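PDB 5HL3: Lmo2470 protein from Listeria monocytogenes EGD-e, which is the internalin InlP, a calcium-binding leucine-rich-repeat protein that interacts with afadin and helps the bacterium cross basement membranes. Local coordinates for residues T250-N255 with F288-T293; D278-D283 with W356-N361; I324-S329 with L338-N343. One frame throughout, in Å; residues are numbered along the deposited sequence.

Contact 1. Residues T250-N255 with F288-T293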
loop_
_atom_site.group_PDB
_atom_site.type_symbol
_atom_site.label_atom_id
_atom_site.label_comp_id
_atom_site.label_asym_id
_atom_site.label_seq_id
_atom_site.Cartn_x
_atom_site.Cartn_y
_atom_site.Cartn_z
ATOM N N THR A 250 -13.765 -0.677 -17.421
ATOM C CA THR A 250 -15.081 -0.717 -18.108
ATOM C C THR A 250 -15.769 -2.083 -17.943
ATOM O O THR A 250 -16.936 -2.223 -18.313
ATOM C CB THR A 250 -14.936 -0.325 -19.579
ATOM O OG1 THR A 250 -14.020 -1.211 -20.216
ATOM C CG2 THR A 250 -14.515 1.120 -19.722
ATOM N N GLU A 251 -15.054 -3.048 -17.366
ATOM C CA GLU A 251 -15.557 -4.392 -17.106
ATOM C C GLU A 251 -14.773 -4.932 -15.929
ATOM O O GLU A 251 -13.567 -4.701 -15.835
ATOM C CB GLU A 251 -15.392 -5.325 -18.328
ATOM C CG GLU A 251 -16.067 -6.689 -18.180
ATOM C CD GLU A 251 -15.959 -7.559 -19.396
ATOM O OE1 GLU A 251 -14.833 -7.664 -19.943
ATOM O OE2 GLU A 251 -16.990 -8.175 -19.786
ATOM N N LEU A 252 -15.450 -5.644 -15.039
ATOM C CA LEU A 252 -14.804 -6.261 -13.866
ATOM C C LEU A 252 -14.441 -7.714 -14.176
ATOM O O LEU A 252 -15.094 -8.377 -14.996
ATOM C CB LEU A 252 -15.745 -6.234 -12.675
ATOM C CG LEU A 252 -16.208 -4.823 -12.277
ATOM C CD1 LEU A 252 -17.350 -4.870 -11.254
ATOM C CD2 LEU A 252 -15.037 -3.996 -11.794
ATOM N N PRO A 253 -13.438 -8.259 -13.474
ATOM C CA PRO A 253 -13.035 -9.652 -13.722
ATOM C C PRO A 253 -14.078 -10.635 -13.222
ATOM O O PRO A 253 -14.307 -10.770 -12.008
ATOM C CB PRO A 253 -11.696 -9.781 -12.973
ATOM C CG PRO A 253 -11.732 -8.707 -11.949
ATOM C CD PRO A 253 -12.496 -7.571 -12.576
ATOM N N SER A 254 -14.653 -11.365 -14.156
ATOM C CA SER A 254 -15.804 -12.197 -13.866
ATOM C C SER A 254 -15.549 -13.343 -12.892
ATOM O O SER A 254 -16.452 -13.730 -12.138
ATOM C CB SER A 254 -16.431 -12.734 -15.166
ATOM O OG SER A 254 -15.582 -13.666 -15.832
ATOM N N ASN A 255 -14.340 -13.896 -12.881
ATOM C CA ASN A 255 -14.054 -15.044 -12.014
ATOM C C ASN A 255 -14.126 -14.754 -10.526
ATOM O O ASN A 255 -14.350 -15.649 -9.739
ATOM C CB ASN A 255 -12.668 -15.635 -12.302
ATOM C CG ASN A 255 -12.558 -16.231 -13.677
ATOM O OD1 ASN A 255 -13.565 -16.577 -14.327
ATOM N ND2 ASN A 255 -11.328 -16.400 -14.133
ATOM N N PHE A 288 -23.703 -3.344 -16.027
ATOM C CA PHE A 288 -24.538 -4.542 -15.952
ATOM C C PHE A 288 -24.081 -5.534 -14.887
ATOM O O PHE A 288 -24.910 -6.136 -14.220
ATOM C CB PHE A 288 -24.702 -5.163 -17.341
ATOM C CG PHE A 288 -25.421 -4.240 -18.283
ATOM C CD1 PHE A 288 -26.791 -4.079 -18.205
ATOM C CD2 PHE A 288 -24.704 -3.434 -19.156
ATOM C CE1 PHE A 288 -27.456 -3.186 -19.036
ATOM C CE2 PHE A 288 -25.348 -2.507 -19.943
ATOM C CZ PHE A 288 -26.720 -2.394 -19.886
ATOM N N GLN A 289 -22.777 -5.651 -14.693
ATOM C CA GLN A 289 -22.232 -6.495 -13.630
ATOM C C GLN A 289 -22.608 -5.961 -12.253
ATOM O O GLN A 289 -23.036 -6.741 -11.368
ATOM C CB GLN A 289 -20.722 -6.588 -13.753
ATOM C CG GLN A 289 -20.240 -7.392 -14.940
ATOM C CD GLN A 289 -18.729 -7.297 -15.095
ATOM O OE1 GLN A 289 -18.179 -6.192 -15.257
ATOM N NE2 GLN A 289 -18.063 -8.431 -15.042
HETATM N N MSE A 290 -22.436 -4.654 -12.052
HETATM C CA MSE A 290 -22.772 -4.041 -10.764
HETATM C C MSE A 290 -24.256 -4.138 -10.492
HETATM O O MSE A 290 -24.685 -4.390 -9.366
HETATM C CB MSE A 290 -22.257 -2.587 -10.689
HETATM C CG MSE A 290 -20.733 -2.604 -10.609
HETATM SE SE MSE A 290 -19.891 -0.840 -10.513
HETATM C CE MSE A 290 -20.671 -0.161 -8.835
ATOM N N GLU A 291 -25.075 -3.918 -11.521
ATOM C CA GLU A 291 -26.522 -3.960 -11.347
ATOM C C GLU A 291 -26.972 -5.357 -10.977
ATOM O O GLU A 291 -27.716 -5.537 -9.983
ATOM C CB GLU A 291 -27.231 -3.481 -12.637
ATOM C CG GLU A 291 -28.721 -3.188 -12.489
ATOM C CD GLU A 291 -29.596 -4.419 -12.335
ATOM O OE1 GLU A 291 -29.307 -5.498 -12.895
ATOM O OE2 GLU A 291 -30.639 -4.305 -11.661
ATOM N N GLU A 292 -26.478 -6.364 -11.701
ATOM C CA GLU A 292 -26.970 -7.709 -11.498
ATOM C C GLU A 292 -26.480 -8.378 -10.221
ATOM O O GLU A 292 -27.153 -9.276 -9.710
ATOM C CB GLU A 292 -26.785 -8.570 -12.733
ATOM C CG GLU A 292 -25.415 -8.998 -13.088
ATOM C CD GLU A 292 -25.226 -9.192 -14.608
ATOM O OE1 GLU A 292 -24.042 -9.230 -15.003
ATOM O OE2 GLU A 292 -26.211 -9.228 -15.405
ATOM N N THR A 293 -25.343 -7.919 -9.691
ATOM C CA THR A 293 -24.836 -8.450 -8.420
ATOM C C THR A 293 -25.171 -7.525 -7.241
ATOM O O THR A 293 -24.607 -7.652 -6.153
ATOM C CB THR A 293 -23.338 -8.797 -8.474
ATOM O OG1 THR A 293 -22.577 -7.614 -8.725
ATOM C CG2 THR A 293 -23.076 -9.824 -9.539
#

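Contact 2. Residues D278-D283 with W356-N361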
loop_
_atom_site.group_PDB
_atom_site.type_symbol
_atom_site.label_atom_id
_atom_site.label_comp_id
_atom_site.label_asym_id
_atom_site.label_seq_id
_atom_site.Cartn_x
_atom_site.Cartn_y
_atom_site.Cartn_z
ATOM N N ASP A 278 -29.356 11.074 -35.131
ATOM C CA ASP A 278 -29.135 9.762 -34.527
ATOM C C ASP A 278 -29.015 9.855 -33.013
ATOM O O ASP A 278 -28.596 10.871 -32.472
ATOM C CB ASP A 278 -27.804 9.139 -34.999
ATOM C CG ASP A 278 -27.791 8.737 -36.467
ATOM O OD1 ASP A 278 -28.857 8.677 -37.116
ATOM O OD2 ASP A 278 -26.660 8.469 -36.965
ATOM N N THR A 279 -29.377 8.769 -32.346
ATOM C CA THR A 279 -29.064 8.610 -30.931
ATOM C C THR A 279 -27.652 7.984 -30.859
ATOM O O THR A 279 -27.010 7.747 -31.891
ATOM C CB THR A 279 -30.094 7.721 -30.206
ATOM O OG1 THR A 279 -30.128 6.428 -30.830
ATOM C CG2 THR A 279 -31.451 8.335 -30.245
ATOM N N CYS A 280 -27.169 7.716 -29.654
ATOM C CA CYS A 280 -25.850 7.146 -29.485
ATOM C C CYS A 280 -25.918 6.049 -28.426
ATOM O O CYS A 280 -26.368 6.283 -27.304
ATOM C CB CYS A 280 -24.890 8.246 -29.071
ATOM S SG CYS A 280 -23.177 7.710 -28.959
ATOM N N THR A 281 -25.473 4.851 -28.796
ATOM C CA THR A 281 -25.544 3.688 -27.921
ATOM C C THR A 281 -24.142 3.239 -27.557
ATOM O O THR A 281 -23.242 3.263 -28.381
ATOM C CB THR A 281 -26.347 2.571 -28.615
ATOM O OG1 THR A 281 -27.684 3.042 -28.835
ATOM C CG2 THR A 281 -26.376 1.318 -27.795
ATOM N N ILE A 282 -23.968 2.831 -26.306
ATOM C CA ILE A 282 -22.696 2.369 -25.774
ATOM C C ILE A 282 -22.826 1.002 -25.110
ATOM O O ILE A 282 -23.899 0.625 -24.607
ATOM C CB ILE A 282 -22.100 3.348 -24.694
ATOM C CG1 ILE A 282 -23.077 3.558 -23.512
ATOM C CG2 ILE A 282 -21.739 4.679 -25.338
ATOM C CD1 ILE A 282 -22.478 4.220 -22.291
ATOM N N ASP A 283 -21.702 0.303 -25.089
ATOM C CA ASP A 283 -21.508 -0.876 -24.249
ATOM C C ASP A 283 -20.933 -0.380 -22.917
ATOM O O ASP A 283 -20.153 0.577 -22.876
ATOM C CB ASP A 283 -20.508 -1.853 -24.883
ATOM C CG ASP A 283 -21.000 -2.476 -26.143
ATOM O OD1 ASP A 283 -22.216 -2.594 -26.368
ATOM O OD2 ASP A 283 -20.119 -2.883 -26.947
ATOM N N TRP A 356 -16.926 9.838 -23.389
ATOM C CA TRP A 356 -16.457 9.527 -24.752
ATOM C C TRP A 356 -16.741 10.702 -25.645
ATOM O O TRP A 356 -17.557 11.558 -25.328
ATOM C CB TRP A 356 -17.057 8.212 -25.300
ATOM C CG TRP A 356 -18.516 8.252 -25.697
ATOM C CD1 TRP A 356 -19.007 8.295 -26.970
ATOM C CD2 TRP A 356 -19.670 8.182 -24.833
ATOM N NE1 TRP A 356 -20.376 8.284 -26.959
ATOM C CE2 TRP A 356 -20.802 8.218 -25.659
ATOM C CE3 TRP A 356 -19.850 8.119 -23.456
ATOM C CZ2 TRP A 356 -22.087 8.192 -25.158
ATOM C CZ3 TRP A 356 -21.150 8.079 -22.962
ATOM C CH2 TRP A 356 -22.244 8.140 -23.817
ATOM N N ASN A 357 -16.046 10.724 -26.766
ATOM C CA ASN A 357 -16.196 11.791 -27.764
ATOM C C ASN A 357 -17.042 11.340 -28.928
ATOM O O ASN A 357 -16.906 10.223 -29.421
ATOM C CB ASN A 357 -14.819 12.247 -28.276
ATOM C CG ASN A 357 -14.001 12.958 -27.225
ATOM O OD1 ASN A 357 -14.547 13.498 -26.256
ATOM N ND2 ASN A 357 -12.675 12.940 -27.382
ATOM N N VAL A 358 -17.925 12.228 -29.370
ATOM C CA VAL A 358 -18.823 11.949 -30.478
ATOM C C VAL A 358 -18.679 13.043 -31.535
ATOM O O VAL A 358 -18.698 14.241 -31.209
ATOM C CB VAL A 358 -20.305 11.906 -30.022
ATOM C CG1 VAL A 358 -21.256 11.635 -31.174
ATOM C CG2 VAL A 358 -20.482 10.850 -28.939
ATOM N N THR A 359 -18.514 12.612 -32.791
ATOM C CA THR A 359 -18.543 13.490 -33.943
ATOM C C THR A 359 -19.932 13.309 -34.566
ATOM O O THR A 359 -20.327 12.200 -34.924
ATOM C CB THR A 359 -17.449 13.130 -34.978
ATOM O OG1 THR A 359 -16.146 13.178 -34.362
ATOM C CG2 THR A 359 -17.503 14.096 -36.201
ATOM N N ILE A 360 -20.679 14.406 -34.681
ATOM C CA ILE A 360 -21.978 14.400 -35.362
ATOM C C ILE A 360 -21.826 15.091 -36.713
ATOM O O ILE A 360 -21.450 16.254 -36.787
ATOM C CB ILE A 360 -23.078 15.093 -34.528
ATOM C CG1 ILE A 360 -23.136 14.439 -33.146
ATOM C CG2 ILE A 360 -24.416 15.015 -35.253
ATOM C CD1 ILE A 360 -24.293 14.853 -32.261
ATOM N N ASN A 361 -22.102 14.354 -37.776
ATOM C CA ASN A 361 -22.030 14.912 -39.136
ATOM C C ASN A 361 -23.377 15.286 -39.691
ATOM O O ASN A 361 -24.377 14.656 -39.383
ATOM C CB ASN A 361 -21.353 13.910 -40.057
ATOM C CG ASN A 361 -19.885 13.783 -39.772
ATOM O OD1 ASN A 361 -19.197 14.790 -39.570
ATOM N ND2 ASN A 361 -19.379 12.563 -39.782
ATOM O OXT ASN A 361 -23.470 16.210 -40.516
#

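Contact 3. Residues I324-S329 with L338-N343. With CA (calcium ion), chain H.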
loop_
_atom_site.group_PDB
_atom_site.type_symbol
_atom_site.label_atom_id
_atom_site.label_comp_id
_atom_site.label_asym_id
_atom_site.label_seq_id
_atom_site.Cartn_x
_atom_site.Cartn_y
_atom_site.Cartn_z
ATOM N N ILE A 324 -26.641 0.932 -23.380
ATOM C CA ILE A 324 -27.232 2.158 -22.864
ATOM C C ILE A 324 -27.319 3.139 -24.023
ATOM O O ILE A 324 -26.349 3.298 -24.760
ATOM C CB ILE A 324 -26.405 2.759 -21.712
ATOM C CG1 ILE A 324 -26.350 1.790 -20.536
ATOM C CG2 ILE A 324 -26.971 4.107 -21.282
ATOM C CD1 ILE A 324 -25.372 2.184 -19.438
ATOM N N THR A 325 -28.463 3.808 -24.175
ATOM C CA THR A 325 -28.652 4.754 -25.283
ATOM C C THR A 325 -28.856 6.159 -24.758
ATOM O O THR A 325 -29.685 6.369 -23.878
ATOM C CB THR A 325 -29.846 4.346 -26.168
ATOM O OG1 THR A 325 -29.553 3.068 -26.760
ATOM C CG2 THR A 325 -30.096 5.352 -27.256
ATOM N N VAL A 326 -28.071 7.106 -25.272
ATOM C CA VAL A 326 -28.213 8.517 -24.948
ATOM C C VAL A 326 -28.850 9.200 -26.140
ATOM O O VAL A 326 -28.431 9.011 -27.282
ATOM C CB VAL A 326 -26.855 9.148 -24.626
ATOM C CG1 VAL A 326 -27.014 10.617 -24.243
ATOM C CG2 VAL A 326 -26.194 8.378 -23.518
ATOM N N ASP A 327 -29.914 9.944 -25.879
ATOM C CA ASP A 327 -30.641 10.596 -26.958
ATOM C C ASP A 327 -29.959 11.891 -27.390
ATOM O O ASP A 327 -30.268 12.972 -26.886
ATOM C CB ASP A 327 -32.091 10.853 -26.573
ATOM C CG ASP A 327 -32.900 11.406 -27.717
ATOM O OD1 ASP A 327 -32.358 11.562 -28.830
ATOM O OD2 ASP A 327 -34.102 11.677 -27.521
ATOM N N THR A 328 -29.080 11.744 -28.380
ATOM C CA THR A 328 -28.340 12.846 -29.027
ATOM C C THR A 328 -29.029 13.339 -30.307
ATOM O O THR A 328 -28.445 14.110 -31.053
ATOM C CB THR A 328 -26.923 12.352 -29.424
ATOM O OG1 THR A 328 -27.035 11.096 -30.102
ATOM C CG2 THR A 328 -26.033 12.189 -28.211
ATOM N N SER A 329 -30.271 12.924 -30.544
ATOM C CA SER A 329 -30.934 13.183 -31.821
ATOM C C SER A 329 -31.233 14.657 -32.138
ATOM O O SER A 329 -31.377 15.010 -33.314
ATOM C CB SER A 329 -32.205 12.345 -31.926
ATOM O OG SER A 329 -33.198 12.788 -31.021
ATOM N N LEU A 338 -19.427 13.430 -24.331
ATOM C CA LEU A 338 -20.571 12.774 -23.664
ATOM C C LEU A 338 -20.121 12.088 -22.379
ATOM O O LEU A 338 -18.974 11.676 -22.250
ATOM C CB LEU A 338 -21.244 11.739 -24.580
ATOM C CG LEU A 338 -22.357 12.259 -25.496
ATOM C CD1 LEU A 338 -21.906 13.398 -26.388
ATOM C CD2 LEU A 338 -23.005 11.149 -26.327
ATOM N N ASP A 339 -21.055 11.973 -21.438
ATOM C CA ASP A 339 -20.835 11.307 -20.144
ATOM C C ASP A 339 -22.064 10.526 -19.772
ATOM O O ASP A 339 -23.176 11.039 -19.914
ATOM C CB ASP A 339 -20.547 12.329 -19.057
ATOM C CG ASP A 339 -20.644 11.754 -17.661
ATOM O OD1 ASP A 339 -21.726 11.311 -17.210
ATOM O OD2 ASP A 339 -19.661 11.824 -16.969
ATOM N N VAL A 340 -21.878 9.267 -19.371
ATOM C CA VAL A 340 -22.931 8.482 -18.730
ATOM C C VAL A 340 -22.442 8.172 -17.318
ATOM O O VAL A 340 -21.308 7.707 -17.117
ATOM C CB VAL A 340 -23.253 7.186 -19.492
ATOM C CG1 VAL A 340 -24.019 6.174 -18.637
ATOM C CG2 VAL A 340 -24.097 7.500 -20.695
ATOM N N SER A 341 -23.307 8.443 -16.356
ATOM C CA SER A 341 -22.986 8.241 -14.945
ATOM C C SER A 341 -24.064 7.408 -14.269
ATOM O O SER A 341 -25.246 7.506 -14.613
ATOM C CB SER A 341 -22.817 9.582 -14.246
ATOM O OG SER A 341 -21.600 10.230 -14.672
ATOM N N TYR A 342 -23.655 6.613 -13.288
ATOM C CA TYR A 342 -24.583 5.813 -12.512
ATOM C C TYR A 342 -23.995 5.609 -11.112
ATOM O O TYR A 342 -22.864 6.020 -10.806
ATOM C CB TYR A 342 -24.890 4.490 -13.229
ATOM C CG TYR A 342 -23.739 3.537 -13.287
ATOM C CD1 TYR A 342 -22.800 3.571 -14.344
ATOM C CD2 TYR A 342 -23.531 2.616 -12.252
ATOM C CE1 TYR A 342 -21.746 2.696 -14.365
ATOM C CE2 TYR A 342 -22.480 1.741 -12.291
ATOM C CZ TYR A 342 -21.565 1.802 -13.324
ATOM O OH TYR A 342 -20.495 0.944 -13.349
ATOM N N ASN A 343 -24.787 4.957 -10.259
ATOM C CA ASN A 343 -24.389 4.741 -8.845
ATOM C C ASN A 343 -24.064 6.055 -8.158
ATOM O O ASN A 343 -23.174 6.149 -7.329
ATOM C CB ASN A 343 -23.228 3.717 -8.687
ATOM C CG ASN A 343 -23.282 3.017 -7.360
ATOM O OD1 ASN A 343 -24.366 2.744 -6.891
ATOM N ND2 ASN A 343 -22.132 2.757 -6.737
HETATM CA CA CA H . -17.209 11.997 -16.432
HETATM O O HOH W 1 -15.582 10.243 -15.759
HETATM O O HOH W 2 -17.522 13.053 -14.409
HETATM O O HOH W 3 -17.609 14.212 -17.348
HETATM O O HOH W 4 -15.100 13.160 -16.371
#

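Contact 1. Residues T250-N255 with F288-T293
Gln-289 reaches out from its helix and grips the backbone of Leu-252 with both ends of its amide. OE1 accepts the Leu-252 N-H at 2.8 Å, in the carbonyl plane and on a lone pair, and the hydrogen bond is almost straight (172°). NE2 in turn donates a hydrogen bond to Leu-252 O at 3.0 Å. That oxygen lies close to the plane of the glutamine amide, but NE2 sits above the plane of the Leu-252 carbonyl, 37° out of it. Two bonds to the N and O of one extended residue fix the rotation of the amide. The side chain gets there by setting CG opposite the carbonyl carbon (chi1 -70°) and running on extended.

Aliphatic carbons flank the amide: Leu-252 CB comes to 3.5 Å of Gln-289 OE1, and Glu-251 CG to 3.6 Å of the same oxygen, with the Glu-251 chain lying crosswise to the glutamine. Further along, Leu-252 turns CD1 to CG of the selenomethionine Met-290, 4.1 Å away, and it also packs on Ile-286. Behind the grip, Gln-289 O takes both Thr-293 N and Thr-293 OG1, on opposite faces of its plane, where the helix ends.

A side-chain amide thus donates to and accepts from the backbone of one loop residue where the leucine-rich repeats meet the following domain; the succession of a leucine-rich-repeat domain and an immunoglobulin-like domain is characteristic of internalins.

Contact 2. Residues D278-D283 with W356-N361
The indole N-H of Trp-356 points at a sulfur: NE1 donates to Cys-280 SG at 3.5 Å, with an N-H...S angle of 150°. The sulfur lies near the plane of the indole, so this is a sulfur-aromatic contact at the ring edge rather than over a face. Cys-280 swings SG opposite its own backbone N, and the sulfur also meets Val-358 CG2 at 4.1 Å.

One face of the same indole is taken by Ile-282. Its CG2 methyl stands 3.7 Å from the centroid of the six-membered ring, only 18° off the normal, a CH-pi contact shifted toward the rim, where CG2 approaches CZ2 to 3.5 Å. CD1 of Ile-282 extends the cover to CZ3 at 4.1 Å. Trp-356 holds CG between its backbone N and carbonyl carbon (chi1 73°), and the turn of the ring about CB-CG then brings NE1 toward Cys-280.

The two strands do not pair. They run roughly antiparallel with axes 10.4 Å apart, and side chains alone fill the gap. Strand 280-283 is hydrogen-bonded to strand 323-326 through Cys-280 and Ile-282, while strand 350-360 pairs with strand 334-345 through Trp-356 and Val-358. Strand 265-274 borders both: its Leu-269 lies against Ile-282 and its Gln-272 against Cys-280, and Gln-272 also shares backbone hydrogen bonding with Asn-357 of strand 350-360.

Contact 3. Residues I324-S329 with L338-N343
Flat groups lie at the margins of this contact, two of them carboxylates, while Val-326 and Val-340 meet at its centre through methyl groups alone. The carboxylate of Asp-339 is held at both oxygens: OD1 accepts Ser-341 OG at 2.8 Å on its syn lone pair, and OD2 binds a calcium ion at 2.5 Å. Asp-339 lies on the other face of its strand from Val-340. The carboxylate of Asp-327 reaches forward along the chain to Ser-329, where OD1 takes Ser-329 OG at 2.6 Å on the syn lone pair and Ser-329 N at 3.0 Å on the anti side, 27° out of plane; the second bond makes an Asx turn just after strand 323-326. A third flat group, the ring of Tyr-342, meets Tyr-287 edge-to-face.

Between the strands the packing is apolar. The two valines lie side by side, pointing opposite ways, with CG2 of Val-326 3.6 Å from CG2 of Val-340. Ile-324 adds a looser touch, CD1 to Val-340 CG1 at 4.3 Å. Thr-328 offers its methyl, CG2 lying 3.7 Å from Leu-338 CD2, although Leu-338 has two conformers and this distance belongs to one. Thr-328 OG1 is bonded instead to the carbonyl oxygen of Asp-278.

Ser-353 OG, Asp-355 OD1 and four waters complete the calcium shell, seven ligands in all. Ser-341 is thus a second-shell residue that positions Asp-339. The calcium site is a feature of this protein; the alternation along the strand, with Leu-338 and Val-340 turned to a core between facing strands, is characteristic of a beta-sandwich, consistent with the immunoglobulin-like (E-set) family to which this domain is assigned by sequence.

In the fold
From the N terminus the chain runs through the leucine-rich repeats to the loop 250-255, leaves strand 260-261 at the end of the parallel sheet and enters the C-terminal domain. Contact 1 closes a long loop when helix 285-292 comes back against that loop. Contact 2 opens within it, at 278-283, and closes only at the C terminus, so the two cross; the short step from strand 280-283 to helix 285-292 joins them. Contact 3 follows contact 1 and nests inside contact 2. Contacts 2 and 3 tie the same two strand pairs together, their centres about 9 Å apart, while Met-290 packing on Tyr-342 links helix 285-292 to contact 3.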